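Local coordinates for PbSGBP-B lipoprotein (Prevotella bryantii B14, PDB 6D2Y), which probably binds polysaccharides at the bacterial cell surface for a polysaccharide utilization locus, and carries a bound magnesium ion, at residues F189-P192 with E193-Q197; V202-K206 with Y207-N211; P376-S379 with N380-A383. One frame throughout, in Å; residues are numbered along the deposited sequence.

Contact 1: F189-P192 with E193-Q197; sequences FTMP and EDMPQ
Met195 and Met191, both built as selenomethionine, meet through their selenium ends, and Phe189 adds its ring to the same apolar cluster. CE of Met191 lies 3.6 Å from SE of Met195, while the two selenium atoms stand 3.9 Å apart; the side chains cross at about a right angle. Met191 gets there by folding: its chain bends at both chi2 (56°) and chi3 (64°). Met195 instead extends through chi2 (-169°) and turns only at chi3, which carries its terminal methyl to 4.1 Å from CE2 of Phe189. That methyl approaches the ring obliquely. Long, unbranched and flexible, methionine suits such an irregular meeting place.

The cluster lies in an IPT/TIG domain, an immunoglobulin-like beta sandwich of the E-set group, where strand 186-190 ends and the chain leaves for strand 200-205 of the other sheet. Phe189 also packs on Val149 and Ile151 of its own sheet, whereas Met195 reaches Val168 of the facing one, and the three side chains together help fill the space between the layers.

Polar and backbone contacts contribute little. Pro192 O and Asp194 N are 3.5 Å apart, but the angle is too poor for a hydrogen bond. The proline ring restricts the backbone as the chain leaves the strand, and its CB rests 3.9 Å from Asp194 OD1. Glu193 and Asp194 are charged residues suited to the exposed bend.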
loop_
_atom_site.group_PDB
_atom_site.type_symbol
_atom_site.label_atom_id
_atom_site.label_comp_id
_atom_site.label_asym_id
_atom_site.label_seq_id
_atom_site.Cartn_x
_atom_site.Cartn_y
_atom_site.Cartn_z
ATOM N N PHE A 189 4.121 17.075 0.842
ATOM C CA PHE A 189 4.361 18.109 -0.152
ATOM C C PHE A 189 3.033 18.644 -0.669
ATOM O O PHE A 189 1.985 18.008 -0.533
ATOM C CB PHE A 189 5.222 17.595 -1.315
ATOM C CG PHE A 189 4.531 16.584 -2.198
ATOM C CD1 PHE A 189 4.484 15.245 -1.841
ATOM C CD2 PHE A 189 3.937 16.975 -3.389
ATOM C CE1 PHE A 189 3.857 14.315 -2.655
ATOM C CE2 PHE A 189 3.304 16.049 -4.206
ATOM C CZ PHE A 189 3.266 14.719 -3.838
ATOM N N THR A 190 3.092 19.834 -1.261
ATOM C CA THR A 190 1.939 20.462 -1.891
ATOM C C THR A 190 1.997 20.190 -3.390
ATOM O O THR A 190 2.964 20.576 -4.057
ATOM C CB THR A 190 1.910 21.966 -1.609
ATOM O OG1 THR A 190 1.865 22.195 -0.196
ATOM C CG2 THR A 190 0.683 22.600 -2.243
HETATM N N MSE A 191 0.965 19.530 -3.911
HETATM C CA MSE A 191 0.916 19.071 -5.301
HETATM C C MSE A 191 1.046 20.225 -6.294
HETATM O O MSE A 191 0.186 21.099 -6.339
HETATM C CB MSE A 191 -0.391 18.319 -5.540
HETATM C CG MSE A 191 -0.716 17.971 -6.987
HETATM SE SE MSE A 191 0.710 16.940 -7.807
HETATM C CE MSE A 191 0.610 15.343 -6.698
ATOM N N PRO A 192 2.114 20.228 -7.092
ATOM C CA PRO A 192 2.242 21.239 -8.149
ATOM C C PRO A 192 1.142 21.095 -9.189
ATOM O O PRO A 192 0.406 20.108 -9.245
ATOM C CB PRO A 192 3.624 20.966 -8.753
ATOM C CG PRO A 192 4.354 20.194 -7.715
ATOM C CD PRO A 192 3.324 19.397 -6.974
ATOM N N GLU A 193 1.037 22.117 -10.036
ATOM C CA GLU A 193 0.011 22.120 -11.068
ATOM C C GLU A 193 0.363 21.230 -12.251
ATOM O O GLU A 193 -0.537 20.845 -13.004
ATOM C CB GLU A 193 -0.236 23.546 -11.567
ATOM C CG GLU A 193 -1.102 24.392 -10.648
ATOM C CD GLU A 193 -2.449 24.734 -11.261
ATOM O OE1 GLU A 193 -2.957 23.933 -12.075
ATOM O OE2 GLU A 193 -3.000 25.805 -10.930
ATOM N N ASP A 194 1.635 20.882 -12.428
ATOM C CA ASP A 194 2.101 20.282 -13.672
ATOM C C ASP A 194 2.927 19.027 -13.422
ATOM O O ASP A 194 3.887 18.748 -14.147
ATOM C CB ASP A 194 2.907 21.295 -14.483
ATOM C CG ASP A 194 4.183 21.721 -13.778
ATOM O OD1 ASP A 194 4.195 21.743 -12.529
ATOM O OD2 ASP A 194 5.174 22.033 -14.471
HETATM N N MSE A 195 2.581 18.240 -12.409
HETATM C CA MSE A 195 3.307 16.992 -12.212
HETATM C C MSE A 195 2.811 15.995 -13.256
HETATM O O MSE A 195 1.604 15.850 -13.453
HETATM C CB MSE A 195 3.141 16.437 -10.790
HETATM C CG MSE A 195 3.526 14.965 -10.672
HETATM SE SE MSE A 195 3.043 14.097 -8.991
HETATM C CE MSE A 195 4.526 14.655 -7.881
ATOM N N PRO A 196 3.748 15.344 -13.946
ATOM C CA PRO A 196 3.369 14.412 -15.014
ATOM C C PRO A 196 2.465 13.298 -14.511
ATOM O O PRO A 196 2.680 12.728 -13.439
ATOM C CB PRO A 196 4.716 13.864 -15.495
ATOM C CG PRO A 196 5.692 14.936 -15.155
ATOM C CD PRO A 196 5.204 15.548 -13.875
ATOM N N GLN A 197 1.453 12.987 -15.309
ATOM C CA GLN A 197 0.467 11.976 -14.970
ATOM C C GLN A 197 0.828 10.648 -15.625
ATOM O O GLN A 197 1.507 10.610 -16.656
ATOM C CB GLN A 197 -0.919 12.424 -15.426
ATOM C CG GLN A 197 -1.500 13.515 -14.562
ATOM C CD GLN A 197 -2.682 14.199 -15.209
ATOM O OE1 GLN A 197 -3.495 13.559 -15.873
ATOM N NE2 GLN A 197 -2.801 15.506 -14.994
#

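Contact 2: V202-K206 with Y207-N211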
loop_
_atom_site.group_PDB
_atom_site.type_symbol
_atom_site.label_atom_id
_atom_site.label_comp_id
_atom_site.label_asym_id
_atom_site.label_seq_id
_atom_site.Cartn_x
_atom_site.Cartn_y
_atom_site.Cartn_z
ATOM N N VAL A 202 9.647 7.976 -8.524
ATOM C CA VAL A 202 10.849 7.435 -7.904
ATOM C C VAL A 202 11.254 8.346 -6.753
ATOM O O VAL A 202 11.395 9.561 -6.936
ATOM C CB VAL A 202 11.996 7.296 -8.923
ATOM C CG1 VAL A 202 13.259 6.795 -8.240
ATOM C CG2 VAL A 202 11.586 6.364 -10.056
ATOM N N VAL A 203 11.429 7.760 -5.574
ATOM C CA VAL A 203 11.949 8.459 -4.406
ATOM C C VAL A 203 13.412 8.071 -4.252
ATOM O O VAL A 203 13.733 6.889 -4.076
ATOM C CB VAL A 203 11.151 8.118 -3.140
ATOM C CG1 VAL A 203 11.779 8.790 -1.925
ATOM C CG2 VAL A 203 9.703 8.543 -3.299
ATOM N N SER A 204 14.299 9.059 -4.319
ATOM C CA SER A 204 15.735 8.817 -4.300
ATOM C C SER A 204 16.388 9.619 -3.188
ATOM O O SER A 204 16.000 10.760 -2.923
ATOM C CB SER A 204 16.375 9.184 -5.644
ATOM O OG SER A 204 16.147 10.545 -5.964
ATOM N N ASP A 205 17.379 9.015 -2.543
ATOM C CA ASP A 205 18.199 9.709 -1.556
ATOM C C ASP A 205 19.620 9.162 -1.659
ATOM O O ASP A 205 19.993 8.561 -2.673
ATOM C CB ASP A 205 17.587 9.576 -0.148
ATOM C CG ASP A 205 17.516 8.138 0.340
ATOM O OD1 ASP A 205 17.985 7.225 -0.372
ATOM O OD2 ASP A 205 16.985 7.922 1.450
ATOM N N LYS A 206 20.414 9.360 -0.603
ATOM C CA LYS A 206 21.812 8.945 -0.631
ATOM C C LYS A 206 21.959 7.437 -0.781
ATOM O O LYS A 206 22.944 6.966 -1.359
ATOM C CB LYS A 206 22.522 9.417 0.639
ATOM C CG LYS A 206 24.038 9.331 0.579
ATOM C CD LYS A 206 24.662 9.546 1.950
ATOM C CE LYS A 206 26.176 9.480 1.875
ATOM N NZ LYS A 206 26.671 8.123 2.227
ATOM N N TYR A 207 20.992 6.668 -0.289
ATOM C CA TYR A 207 21.132 5.224 -0.176
ATOM C C TYR A 207 20.454 4.454 -1.302
ATOM O O TYR A 207 20.463 3.221 -1.277
ATOM C CB TYR A 207 20.592 4.761 1.180
ATOM C CG TYR A 207 21.205 5.520 2.339
ATOM C CD1 TYR A 207 22.563 5.416 2.618
ATOM C CD2 TYR A 207 20.433 6.351 3.144
ATOM C CE1 TYR A 207 23.133 6.108 3.666
ATOM C CE2 TYR A 207 20.997 7.050 4.199
ATOM C CZ TYR A 207 22.348 6.923 4.454
ATOM O OH TYR A 207 22.920 7.611 5.501
ATOM N N GLY A 208 19.880 5.139 -2.289
ATOM C CA GLY A 208 19.334 4.447 -3.442
ATOM C C GLY A 208 18.031 5.002 -3.982
ATOM O O GLY A 208 17.468 5.952 -3.429
ATOM N N SER A 209 17.546 4.407 -5.071
ATOM C CA SER A 209 16.301 4.795 -5.718
ATOM C C SER A 209 15.334 3.621 -5.697
ATOM O O SER A 209 15.735 2.472 -5.904
ATOM C CB SER A 209 16.540 5.235 -7.167
ATOM O OG SER A 209 17.005 6.568 -7.234
ATOM N N THR A 210 14.059 3.914 -5.452
ATOM C CA THR A 210 13.027 2.885 -5.422
ATOM C C THR A 210 11.756 3.424 -6.059
ATOM O O THR A 210 11.327 4.540 -5.748
ATOM C CB THR A 210 12.749 2.414 -3.990
ATOM O OG1 THR A 210 12.708 3.544 -3.111
ATOM C CG2 THR A 210 13.834 1.447 -3.524
ATOM N N ASN A 211 11.160 2.629 -6.945
ATOM C CA ASN A 211 9.947 3.032 -7.641
ATOM C C ASN A 211 8.739 2.937 -6.719
ATOM O O ASN A 211 8.598 1.982 -5.950
ATOM C CB ASN A 211 9.721 2.160 -8.877
ATOM C CG ASN A 211 10.446 2.681 -10.101
ATOM O OD1 ASN A 211 11.637 2.989 -10.050
ATOM N ND2 ASN A 211 9.728 2.786 -11.214
#
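Asp205 reaches Tyr207 across the type I turn of a beta hairpin with a two-residue loop, made by strands 200-205 and 208-215 at one margin of an IPT/TIG sandwich sheet. Its OD1 accepts the Tyr207 N-H at 3.1 Å, forming an Asx turn; the donor comes from above the carboxylate, 60° out of its plane. With chi1 at 62°, the short side chain folds back over the turn, a task for which aspartate is well suited. The carboxylate and phenol ring stand almost perpendicular. On one face of that ring, CB of Lys206 makes a CH-pi contact, 4.3 Å from the centroid.

Next to the turn, Asp205 N donates to Gly208 O at 3.2 Å, while the return bond from Gly208 N to Asp205 O is weak. Gly208 has backbone angles at which a side chain would press on the preceding carbonyl, hence glycine. Val203 and Thr210 form the next hydrogen-bonded pair, with bonds both ways between their backbones. On the face bearing Val202, Ser204 and Ser209, Val202 and Asn211 are a non-hydrogen-bonded pair, and Val202 CG2 lies 3.4 Å from Asn211 OD1.

Farther out, Lys206 NZ forms a salt bridge with Asp110, and the Tyr207 and Tyr159 hydroxyls are hydrogen-bonded. Thr210 OG1 bonds to Pro133 O.

Contact 3: P376-S379 with N380-A383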
loop_
_atom_site.group_PDB
_atom_site.type_symbol
_atom_site.label_atom_id
_atom_site.label_comp_id
_atom_site.label_asym_id
_atom_site.label_seq_id
_atom_site.Cartn_x
_atom_site.Cartn_y
_atom_site.Cartn_z
ATOM N N PRO A 376 -11.744 0.067 8.594
ATOM C CA PRO A 376 -10.873 1.003 9.324
ATOM C C PRO A 376 -11.507 1.562 10.585
ATOM O O PRO A 376 -10.792 2.155 11.404
ATOM C CB PRO A 376 -10.609 2.108 8.296
ATOM C CG PRO A 376 -11.813 2.088 7.420
ATOM C CD PRO A 376 -12.246 0.644 7.336
ATOM N N TRP A 377 -12.819 1.395 10.767
ATOM C CA TRP A 377 -13.470 1.827 11.995
ATOM C C TRP A 377 -13.163 0.913 13.175
ATOM O O TRP A 377 -13.486 1.271 14.313
ATOM C CB TRP A 377 -14.984 1.914 11.783
ATOM C CG TRP A 377 -15.606 0.681 11.199
ATOM C CD1 TRP A 377 -15.881 0.446 9.882
ATOM C CD2 TRP A 377 -16.048 -0.479 11.914
ATOM N NE1 TRP A 377 -16.460 -0.792 9.732
ATOM C CE2 TRP A 377 -16.573 -1.380 10.965
ATOM C CE3 TRP A 377 -16.047 -0.846 13.264
ATOM C CZ2 TRP A 377 -17.092 -2.623 11.322
ATOM C CZ3 TRP A 377 -16.562 -2.081 13.616
ATOM C CH2 TRP A 377 -17.078 -2.954 12.650
ATOM N N TYR A 378 -12.550 -0.243 12.935
ATOM C CA TYR A 378 -12.175 -1.187 13.985
ATOM C C TYR A 378 -10.664 -1.093 14.179
ATOM O O TYR A 378 -9.891 -1.639 13.385
ATOM C CB TYR A 378 -12.607 -2.604 13.623
ATOM C CG TYR A 378 -12.544 -3.567 14.783
ATOM C CD1 TYR A 378 -11.724 -4.687 14.737
ATOM C CD2 TYR A 378 -13.305 -3.358 15.925
ATOM C CE1 TYR A 378 -11.662 -5.570 15.795
ATOM C CE2 TYR A 378 -13.250 -4.234 16.990
ATOM C CZ TYR A 378 -12.427 -5.340 16.921
ATOM O OH TYR A 378 -12.370 -6.215 17.981
ATOM N N SER A 379 -10.251 -0.399 15.237
ATOM C CA SER A 379 -8.842 -0.143 15.519
ATOM C C SER A 379 -8.541 -0.619 16.932
ATOM O O SER A 379 -9.032 -0.033 17.904
ATOM C CB SER A 379 -8.512 1.340 15.368
ATOM O OG SER A 379 -8.634 2.013 16.611
ATOM N N ASN A 380 -7.729 -1.668 17.039
ATOM C CA ASN A 380 -7.282 -2.195 18.323
ATOM C C ASN A 380 -8.503 -2.543 19.186
ATOM O O ASN A 380 -8.911 -1.812 20.089
ATOM C CB ASN A 380 -6.326 -1.185 18.985
ATOM C CG ASN A 380 -6.121 -1.416 20.481
ATOM O OD1 ASN A 380 -6.358 -2.510 20.999
ATOM N ND2 ASN A 380 -5.684 -0.374 21.182
ATOM N N SER A 381 -9.121 -3.664 18.814
ATOM C CA SER A 381 -10.210 -4.317 19.537
ATOM C C SER A 381 -11.366 -3.381 19.886
ATOM O O SER A 381 -12.239 -3.756 20.679
ATOM C CB SER A 381 -9.693 -4.992 20.812
ATOM O OG SER A 381 -9.329 -6.339 20.569
ATOM N N SER A 382 -11.404 -2.179 19.317
ATOM C CA SER A 382 -12.437 -1.205 19.635
ATOM C C SER A 382 -12.916 -0.542 18.353
ATOM O O SER A 382 -12.139 -0.324 17.419
ATOM C CB SER A 382 -11.930 -0.142 20.621
ATOM O OG SER A 382 -12.559 1.108 20.396
ATOM N N ALA A 383 -14.205 -0.222 18.321
ATOM C CA ALA A 383 -14.847 0.374 17.161
ATOM C C ALA A 383 -15.114 1.851 17.411
ATOM O O ALA A 383 -15.574 2.236 18.491
ATOM C CB ALA A 383 -16.157 -0.345 16.834
#
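Tyr378 turns its CG away from its own backbone N (chi1 -167°), laying the phenol ring alongside the returning chain at Ser381 and Ser382, whereas Trp377, with chi1 at 52°, holds its indole beside Ala383. The Tyr378 hydroxyl comes to 3.3 Å from Ser381 CA, and Ser381 N lies over one ring face. Ala383 CB meets the indole at its edge, near the ring plane, 3.6 Å from Trp377 CE3; a lone methyl is small enough to fit there.

The bend is a tight turn from Ser379 to Ser382, in the domain assigned to the SGBP-B xyloglucan-binding family but away from the magnesium site. Ser379 N donates to Ser382 O at 2.9 Å, and a weak bond runs back from Ser382 N to Ser379 O at 3.5 Å. Asn380 and Ser381 both have positive phi; at Asn380, asparagine tolerates this better than most residues. Serines and asparagine suit the exposed tip.

Inward, Trp377 packs edge-to-face on Trp325 and touches Pro329, while Tyr378 rests on Pro440. The turn is part of the long loop between strand 372-374, an outermost strand of its sheet, and strand 393-398 of another sheet.

How the contacts relate
Contacts 1, 2 and 3 follow one another along the chain, each a local turn. Contacts 1 and 2 share an IPT/TIG sandwich, their centres about 19 Å apart and nearest atoms about 8 Å apart. Strand 186-190, where contact 1 begins, belongs to one sheet; the loop beyond it leads to strand 200-205 of the other, which contact 2 joins to strand 208-215. Contact 3 lies in the domain assigned to the xyloglucan-binding family, with its centre about 34 Å from each of the others and on the opposite side of the chain's centre from contact 2. The three are separate local turns or bends in two consecutive beta-rich modules, away from the magnesium site.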